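Phosphoacetylglucosamine mutase (Aspergillus lentulus, PDB 5O9X) catalyses the interconversion of N-acetylglucosamine 6-phosphate and N-acetylglucosamine 1-phosphate, and is captured here with glucose 1,6-bisphosphate bound. Local coordinates at residues 355-360 and 367-372; 361-366 and 423-428. The protein carries 1 engineered substitution. One frame throughout, in Å; residues are numbered along the deposited sequence.

Contact 1 (355-360 and 367-372); sequences PSVCTN and HHAAMR. Unlike the reference sequence in segment 367-372: Met371 (reference Leu).
Val357 and Thr359 meet Ala369 inside a beta-alpha-beta crossover, the repeating unit of alpha/beta/alpha domains such as this one. Strand 356-359 leads into helix 363-370, which lies over one face of the sheet before the chain returns as strand 375-379. The strand forms an edge of its sheet. It runs parallel to strand 332-337, where Val357 shares backbone bonds with Val334 and Gln336, and Thr359 with Gln336.

The contact is small and purely apolar, with 92 Å² buried. Val357 and Thr359 both point toward the helix. Cys358, between them, turns to the other face and packs on Arg478. Ala369 sends its methyl group down onto the strand, and no hydrogen bond joins the two segments. The Thr359 methyl meets it directly, with CG2 3.4 Å from Ala369 CB. That is tighter than usual for two carbons, so the helix sits close here. Val357 adds a looser touch, its CG1 lying 4.2 Å from Ala369 CB. The short side chain of Ala369 is consistent with this close approach. Val335 of the neighbouring strand packs against Ala369 and Ala370, so the helix rests on two strands.

Past Ala369, Met371 N bonds to His367 O at 3.2 Å, and Arg372 N reaches back to Ala369 O, three residues earlier.

Thr359 divides its two branches between two tasks. With chi1 at 72°, OG1 lies between the backbone N and the carbonyl carbon, while CG2 is placed beside the N and faces the helix. Thr359 OG1 donates to Asn360 O, the carbonyl of the next residue, at 3.0 Å, approaching at 130° to the C=O and tilted 27° from the carbonyl plane.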
ATOM      1  N   PRO A 355      15.020  -6.148  15.877  1.00 28.11           N
ATOM      2  CA  PRO A 355      14.606  -4.787  16.165  1.00 30.22           C
ATOM      3  C   PRO A 355      13.271  -4.495  15.424  1.00 30.34           C
ATOM      4  O   PRO A 355      13.026  -5.087  14.357  1.00 27.74           O
ATOM      5  CB  PRO A 355      15.752  -3.950  15.584  1.00 25.42           C
ATOM      6  CG  PRO A 355      16.349  -4.827  14.479  1.00 25.10           C
ATOM      7  CD  PRO A 355      16.327  -6.191  15.165  1.00 25.35           C
ATOM      8  N   SER A 356      12.423  -3.656  16.030  1.00 27.84           N
ATOM      9  CA  SER A 356      11.295  -3.014  15.330  1.00 24.41           C
ATOM     10  C   SER A 356      11.353  -1.485  15.437  1.00 27.16           C
ATOM     11  O   SER A 356      11.976  -0.917  16.355  1.00 24.01           O
ATOM     12  CB  SER A 356       9.950  -3.554  15.847  1.00 27.28           C
ATOM     13  OG  SER A 356       9.776  -3.200  17.191  1.00 28.80           O
ATOM     14  N   VAL A 357      10.764  -0.794  14.469  1.00 22.79           N
ATOM     15  CA  VAL A 357      10.783   0.668  14.435  1.00 23.25           C
ATOM     16  C   VAL A 357       9.307   1.020  14.164  1.00 24.91           C
ATOM     17  O   VAL A 357       8.659   0.325  13.386  1.00 23.43           O
ATOM     18  CB  VAL A 357      11.671   1.157  13.267  1.00 26.86           C
ATOM     19  CG1 VAL A 357      11.652   2.700  13.158  1.00 29.76           C
ATOM     20  CG2 VAL A 357      13.103   0.660  13.520  1.00 30.28           C
ATOM     21  N   CYS A 358       8.781   2.072  14.812  1.00 19.70           N
ATOM     22  CA  CYS A 358       7.408   2.484  14.549  1.00 19.23           C
ATOM     23  C   CYS A 358       7.492   3.780  13.797  1.00 17.71           C
ATOM     24  O   CYS A 358       8.224   4.696  14.207  1.00 16.22           O
ATOM     25  CB  CYS A 358       6.665   2.647  15.923  1.00 21.56           C
ATOM     26  SG  CYS A 358       4.904   3.011  15.692  1.00 18.93           S
ATOM     27  N   THR A 359       6.799   3.903  12.672  1.00 18.04           N
ATOM     28  CA  THR A 359       6.809   5.119  11.868  1.00 16.78           C
ATOM     29  C   THR A 359       5.392   5.677  11.726  1.00 15.86           C
ATOM     30  O   THR A 359       4.413   5.025  12.138  1.00 16.17           O
ATOM     31  CB  THR A 359       7.373   4.937  10.420  1.00 20.31           C
ATOM     32  OG1 THR A 359       6.428   4.204   9.626  1.00 22.46           O
ATOM     33  CG2 THR A 359       8.734   4.172  10.412  1.00 20.22           C
ATOM     34  N   ASN A 360       5.289   6.858  11.137  1.00 15.84           N
ATOM     35  CA  ASN A 360       3.958   7.408  10.756  1.00 18.74           C
ATOM     36  C   ASN A 360       3.219   6.472   9.785  1.00 17.81           C
ATOM     37  O   ASN A 360       3.861   5.706   9.061  1.00 17.99           O
ATOM     38  CB  ASN A 360       4.109   8.772  10.027  1.00 18.85           C
ATOM     39  CG  ASN A 360       4.520   9.909  10.962  1.00 23.33           C
ATOM     40  OD1 ASN A 360       4.783   9.713  12.153  1.00 22.11           O
ATOM     41  ND2 ASN A 360       4.600  11.103  10.401  1.00 23.51           N
ATOM     42  N   HIS A 367       8.715   2.578   4.218  1.00 22.97           N
ATOM     43  CA  HIS A 367       9.743   2.243   3.222  1.00 28.35           C
ATOM     44  C   HIS A 367      11.013   2.968   3.615  1.00 27.11           C
ATOM     45  O   HIS A 367      12.082   2.336   3.711  1.00 25.93           O
ATOM     46  CB  HIS A 367       9.337   2.705   1.817  1.00 27.15           C
ATOM     47  CG  HIS A 367      10.405   2.487   0.781  1.00 35.32           C
ATOM     48  ND1 HIS A 367      11.067   3.527   0.156  1.00 39.12           N
ATOM     49  CD2 HIS A 367      10.952   1.341   0.293  1.00 37.82           C
ATOM     50  CE1 HIS A 367      11.972   3.028  -0.672  1.00 36.05           C
ATOM     51  NE2 HIS A 367      11.934   1.708  -0.590  1.00 41.49           N
ATOM     52  N   HIS A 368      10.875   4.265   3.887  1.00 27.57           N
ATOM     53  CA  HIS A 368      12.022   5.090   4.434  1.00 28.97           C
ATOM     54  C   HIS A 368      12.763   4.452   5.577  1.00 29.88           C
ATOM     55  O   HIS A 368      13.995   4.390   5.534  1.00 31.32           O
ATOM     56  CB  HIS A 368      11.600   6.521   4.835  1.00 31.68           C
ATOM     57  CG  HIS A 368      12.750   7.431   5.218  1.00 39.62           C
ATOM     58  ND1 HIS A 368      13.176   7.612   6.528  1.00 46.16           N
ATOM     59  CD2 HIS A 368      13.521   8.260   4.461  1.00 44.44           C
ATOM     60  CE1 HIS A 368      14.179   8.480   6.556  1.00 43.90           C
ATOM     61  NE2 HIS A 368      14.404   8.894   5.317  1.00 45.01           N
ATOM     62  N   ALA A 369      12.055   3.979   6.616  1.00 25.48           N
ATOM     63  CA  ALA A 369      12.699   3.401   7.813  1.00 22.41           C
ATOM     64  C   ALA A 369      13.306   2.037   7.536  1.00 25.70           C
ATOM     65  O   ALA A 369      14.298   1.631   8.201  1.00 27.14           O
ATOM     66  CB  ALA A 369      11.691   3.281   8.984  1.00 20.36           C
ATOM     67  N   ALA A 370      12.670   1.304   6.615  1.00 23.57           N
ATOM     68  CA  ALA A 370      13.097  -0.046   6.283  1.00 25.89           C
ATOM     69  C   ALA A 370      14.453  -0.029   5.551  1.00 31.02           C
ATOM     70  O   ALA A 370      15.163  -1.027   5.626  1.00 27.71           O
ATOM     71  CB  ALA A 370      12.061  -0.730   5.419  1.00 26.53           C
ATOM     72  N   MET A 371      14.814   1.100   4.907  1.00 32.61           N
ATOM     73  CA  MET A 371      16.168   1.257   4.271  1.00 37.11           C
ATOM     74  C   MET A 371      17.303   1.124   5.272  1.00 35.47           C
ATOM     75  O   MET A 371      18.452   0.933   4.886  1.00 38.88           O
ATOM     76  CB  MET A 371      16.367   2.588   3.524  1.00 36.79           C
ATOM     77  CG  MET A 371      15.252   3.098   2.632  1.00 47.35           C
ATOM     78  SD  MET A 371      15.355   2.742   0.859  1.00 63.57           S
ATOM     79  CE  MET A 371      14.886   1.005   0.800  1.00 57.67           C
ATOM     80  N   ARG A 372      17.022   1.174   6.564  1.00 31.72           N
ATOM     81  CA  ARG A 372      18.110   1.113   7.538  1.00 32.11           C
ATOM     82  C   ARG A 372      18.612  -0.322   7.831  1.00 33.88           C
ATOM     83  O   ARG A 372      19.611  -0.497   8.527  1.00 36.69           O
ATOM     84  CB  ARG A 372      17.729   1.891   8.805  1.00 37.19           C
ATOM     85  CG  ARG A 372      17.385   3.339   8.420  1.00 47.93           C
ATOM     86  CD  ARG A 372      17.326   4.377   9.533  1.00 63.47           C
ATOM     87  NE  ARG A 372      18.296   4.177  10.623  1.00 78.16           N
ATOM     88  CZ  ARG A 372      18.307   4.877  11.767  1.00 79.81           C
ATOM     89  NH1 ARG A 372      17.413   5.840  11.979  1.00 74.52           N
ATOM     90  NH2 ARG A 372      19.212   4.619  12.708  1.00 73.16           N
TER

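Contact 2 (361-366 and 423-428); sequences TGVKHL and QAVGDA. With G16 (1,6-di-O-phosphono-alpha-D-glucopyranose), chain B.
Val363 makes a buried, loose apolar contact with Val425. It joins the start of helix 363-370 to the loop between helices 405-420 and 428-442. Val363 CG1 lies anti to its backbone N (chi1 -180°), which carries it to the loop, 4.3 Å from Val425 CA and 4.4 Å from Val425 CG2. The other methyl, CG2, turns to the bisphosphate and stands 3.7 Å from G16 O3. One side chain thus faces both the loop and the ligand.

The backbone reaches the same oxygen. Val363 N donates to G16 O3 at 3.2 Å, in a bent bond of 136°. Gly362, the N-cap of the helix, brings its CA equally close to G16 O3, at 3.2 Å. Its N bonds to Glu380, whose other carboxylate oxygen is hydrogen-bonded to G16. Thr361 adds its methyl, with CG2 3.5 Å from G16 O4. Lys364 points away from the loop and forms a salt bridge with Glu93. His384 packs on Val363 and also binds the ligand. A helix start whose backbone N-H bonds to a sugar hydroxyl oxygen, beside Glu380 and His384, fits the domain III sugar-binding site of the phosphohexomutases.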
ATOM      1  N   THR A 361       1.890   6.599   9.750  1.00 17.85           N
ATOM      2  CA  THR A 361       1.053   5.915   8.786  1.00 19.00           C
ATOM      3  C   THR A 361       1.388   6.375   7.370  1.00 19.29           C
ATOM      4  O   THR A 361       1.626   7.588   7.122  1.00 20.02           O
ATOM      5  CB  THR A 361      -0.421   6.146   9.126  1.00 18.72           C
ATOM      6  OG1 THR A 361      -0.732   5.247  10.182  1.00 20.14           O
ATOM      7  CG2 THR A 361      -1.361   5.845   7.963  1.00 19.91           C
ATOM      8  N   GLY A 362       1.414   5.405   6.461  1.00 18.47           N
ATOM      9  CA  GLY A 362       1.602   5.737   5.012  1.00 18.00           C
ATOM     10  C   GLY A 362       2.889   4.995   4.577  1.00 19.96           C
ATOM     11  O   GLY A 362       3.975   5.207   5.140  1.00 17.00           O
ATOM     12  N   VAL A 363       2.788   4.168   3.529  1.00 20.94           N
ATOM     13  CA  VAL A 363       3.892   3.362   2.991  1.00 22.46           C
ATOM     14  C   VAL A 363       5.238   4.139   2.779  1.00 21.68           C
ATOM     15  O   VAL A 363       6.317   3.643   3.040  1.00 19.70           O
ATOM     16  CB  VAL A 363       3.465   2.736   1.597  1.00 27.79           C
ATOM     17  CG1 VAL A 363       4.602   1.887   1.014  1.00 30.69           C
ATOM     18  CG2 VAL A 363       2.254   1.844   1.772  1.00 28.34           C
ATOM     19  N   LYS A 364       5.150   5.367   2.350  1.00 21.17           N
ATOM     20  CA  LYS A 364       6.326   6.181   2.133  1.00 24.43           C
ATOM     21  C   LYS A 364       7.209   6.211   3.386  1.00 23.35           C
ATOM     22  O   LYS A 364       8.422   5.996   3.330  1.00 23.12           O
ATOM     23  CB  LYS A 364       5.885   7.595   1.632  1.00 28.19           C
ATOM     24  CG  LYS A 364       5.011   8.437   2.626  1.00 32.73           C
ATOM     25  CD  LYS A 364       4.057   9.429   1.918  1.00 39.70           C
ATOM     26  CE  LYS A 364       3.545  10.602   2.782  1.00 43.18           C
ATOM     27  NZ  LYS A 364       2.523  11.513   2.088  1.00 41.97           N
ATOM     28  N   HIS A 365       6.596   6.445   4.548  1.00 22.05           N
ATOM     29  CA  HIS A 365       7.315   6.442   5.826  1.00 22.05           C
ATOM     30  C   HIS A 365       7.879   5.080   6.222  1.00 23.02           C
ATOM     31  O   HIS A 365       8.992   4.996   6.828  1.00 20.81           O
ATOM     32  CB  HIS A 365       6.368   6.946   6.931  1.00 20.88           C
ATOM     33  CG  HIS A 365       5.844   8.321   6.629  1.00 23.95           C
ATOM     34  ND1 HIS A 365       6.666   9.425   6.535  1.00 26.38           N
ATOM     35  CD2 HIS A 365       4.589   8.769   6.414  1.00 24.85           C
ATOM     36  CE1 HIS A 365       5.935  10.495   6.274  1.00 27.93           C
ATOM     37  NE2 HIS A 365       4.665  10.124   6.186  1.00 24.64           N
ATOM     38  N   LEU A 366       7.099   4.011   5.993  1.00 19.34           N
ATOM     39  CA  LEU A 366       7.625   2.692   6.381  1.00 18.04           C
ATOM     40  C   LEU A 366       8.824   2.311   5.520  1.00 21.02           C
ATOM     41  O   LEU A 366       9.763   1.720   6.048  1.00 23.03           O
ATOM     42  CB  LEU A 366       6.576   1.527   6.265  1.00 15.83           C
ATOM     43  CG  LEU A 366       5.501   1.558   7.390  1.00 15.51           C
ATOM     44  CD1 LEU A 366       4.318   2.528   7.103  1.00 13.66           C
ATOM     45  CD2 LEU A 366       4.884   0.135   7.487  1.00 15.84           C
ATOM     46  N   GLN A 423       9.516  -4.979  -4.877  1.00 53.40           N
ATOM     47  CA  GLN A 423      10.375  -4.079  -4.162  1.00 57.02           C
ATOM     48  C   GLN A 423       9.774  -2.648  -4.201  1.00 66.20           C
ATOM     49  O   GLN A 423       9.102  -2.284  -5.195  1.00 74.93           O
ATOM     50  CB  GLN A 423      11.770  -4.194  -4.792  1.00 60.67           C
ATOM     51  CG  GLN A 423      12.298  -5.636  -4.796  1.00 58.15           C
ATOM     52  CD  GLN A 423      12.513  -6.159  -3.367  1.00 57.78           C
ATOM     53  OE1 GLN A 423      13.377  -5.648  -2.621  1.00 50.40           O
ATOM     54  NE2 GLN A 423      11.717  -7.160  -2.968  1.00 55.84           N
ATOM     55  N   ALA A 424       9.983  -1.908  -3.088  1.00 63.91           N
ATOM     56  CA  ALA A 424       9.506  -0.502  -2.769  1.00 54.04           C
ATOM     57  C   ALA A 424       8.082  -0.324  -2.161  1.00 53.02           C
ATOM     58  O   ALA A 424       7.881  -0.376  -0.921  1.00 51.29           O
ATOM     59  CB  ALA A 424       9.782   0.501  -3.903  1.00 57.43           C
ATOM     60  N   VAL A 425       7.105  -0.067  -3.017  1.00 42.55           N
ATOM     61  CA  VAL A 425       5.723  -0.081  -2.595  1.00 45.92           C
ATOM     62  C   VAL A 425       5.319  -1.578  -2.664  1.00 40.46           C
ATOM     63  O   VAL A 425       5.680  -2.312  -3.570  1.00 49.80           O
ATOM     64  CB  VAL A 425       4.839   0.886  -3.470  1.00 41.16           C
ATOM     65  CG1 VAL A 425       3.342   0.816  -3.133  1.00 44.59           C
ATOM     66  CG2 VAL A 425       5.328   2.318  -3.303  1.00 48.48           C
ATOM     67  N   GLY A 426       4.533  -2.011  -1.726  1.00 36.29           N
ATOM     68  CA  GLY A 426       4.177  -3.419  -1.736  1.00 31.49           C
ATOM     69  C   GLY A 426       3.256  -3.788  -2.855  1.00 35.45           C
ATOM     70  O   GLY A 426       2.695  -2.899  -3.544  1.00 37.39           O
ATOM     71  N   ASP A 427       3.109  -5.089  -3.064  1.00 23.72           N
ATOM     72  CA  ASP A 427       2.185  -5.605  -4.082  1.00 20.25           C
ATOM     73  C   ASP A 427       1.380  -6.700  -3.407  1.00 19.62           C
ATOM     74  O   ASP A 427       1.936  -7.743  -3.108  1.00 20.96           O
ATOM     75  CB  ASP A 427       3.032  -6.099  -5.285  1.00 18.25           C
ATOM     76  CG  ASP A 427       2.206  -6.853  -6.317  1.00 19.71           C
ATOM     77  OD1 ASP A 427       1.050  -7.192  -6.024  1.00 19.20           O
ATOM     78  OD2 ASP A 427       2.690  -7.130  -7.427  1.00 22.41           O
ATOM     79  N   ALA A 428       0.083  -6.487  -3.165  1.00 19.11           N
ATOM     80  CA  ALA A 428      -0.761  -7.466  -2.498  1.00 20.58           C
ATOM     81  C   ALA A 428      -0.789  -8.887  -3.098  1.00 20.63           C
ATOM     82  O   ALA A 428      -0.764  -9.895  -2.364  1.00 19.57           O
ATOM     83  CB  ALA A 428      -2.172  -6.960  -2.305  1.00 20.54           C
TER
HETATM   84  C1  G16 B 601      -3.501   4.571   2.116  1.00 19.76           C
HETATM   85  C2  G16 B 601      -1.999   4.517   2.375  1.00 27.33           C
HETATM   86  C3  G16 B 601      -1.701   3.613   3.614  1.00 24.16           C
HETATM   87  C4  G16 B 601      -2.441   4.024   4.874  1.00 22.73           C
HETATM   88  C5  G16 B 601      -3.930   4.052   4.554  1.00 22.52           C
HETATM   89  C6  G16 B 601      -4.791   4.716   5.605  1.00 20.51           C
HETATM   90  O1  G16 B 601      -3.964   3.254   1.800  1.00 20.16           O
HETATM   91  O2  G16 B 601      -1.216   4.082   1.221  1.00 31.53           O
HETATM   92  O3  G16 B 601      -0.337   3.569   3.756  1.00 27.54           O
HETATM   93  O4  G16 B 601      -2.268   3.103   6.038  1.00 22.37           O
HETATM   94  O5  G16 B 601      -4.219   4.915   3.428  1.00 20.78           O
HETATM   95  O6  G16 B 601      -4.306   6.127   5.740  1.00 16.99           O
HETATM   96  P   G16 B 601      -5.113   7.133   6.724  1.00 16.36           P
HETATM   97  O1P G16 B 601      -5.271   6.452   8.104  1.00 15.51           O
HETATM   98  O2P G16 B 601      -6.521   7.354   6.122  1.00 16.18           O
HETATM   99  O3P G16 B 601      -4.376   8.489   6.733  1.00 18.19           O
HETATM  100  P'  G16 B 601      -4.694   2.884   0.381  1.00 18.22           P
HETATM  101  O1X G16 B 601      -4.028   3.740  -0.730  1.00 17.73           O
HETATM  102  O2X G16 B 601      -6.172   3.379   0.489  1.00 17.83           O
HETATM  103  O3X G16 B 601      -4.716   1.401   0.241  1.00 18.11           O

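In the fold
Contacts 1 and 2 share helix 363-370, and their centres are about 11 Å apart. Contact 2 lies at the ligand end of the helix, its centre about 5 Å from the centre of the chain. Contact 1 lies at the far end, its centre about 15 Å from there and nearer the surface. The side chain of Thr359 is still about 9 Å from the bound G16. The two also meet directly: Thr359 CG2 is 3.7 Å from His365 O, and Thr359 OG1 is 3.6 Å from Leu366 CG. On the loop side, His367 CD2 comes within 3.7 Å of Ala424 O. Strand and loop therefore both pack on the helix whose first turn borders the sugar.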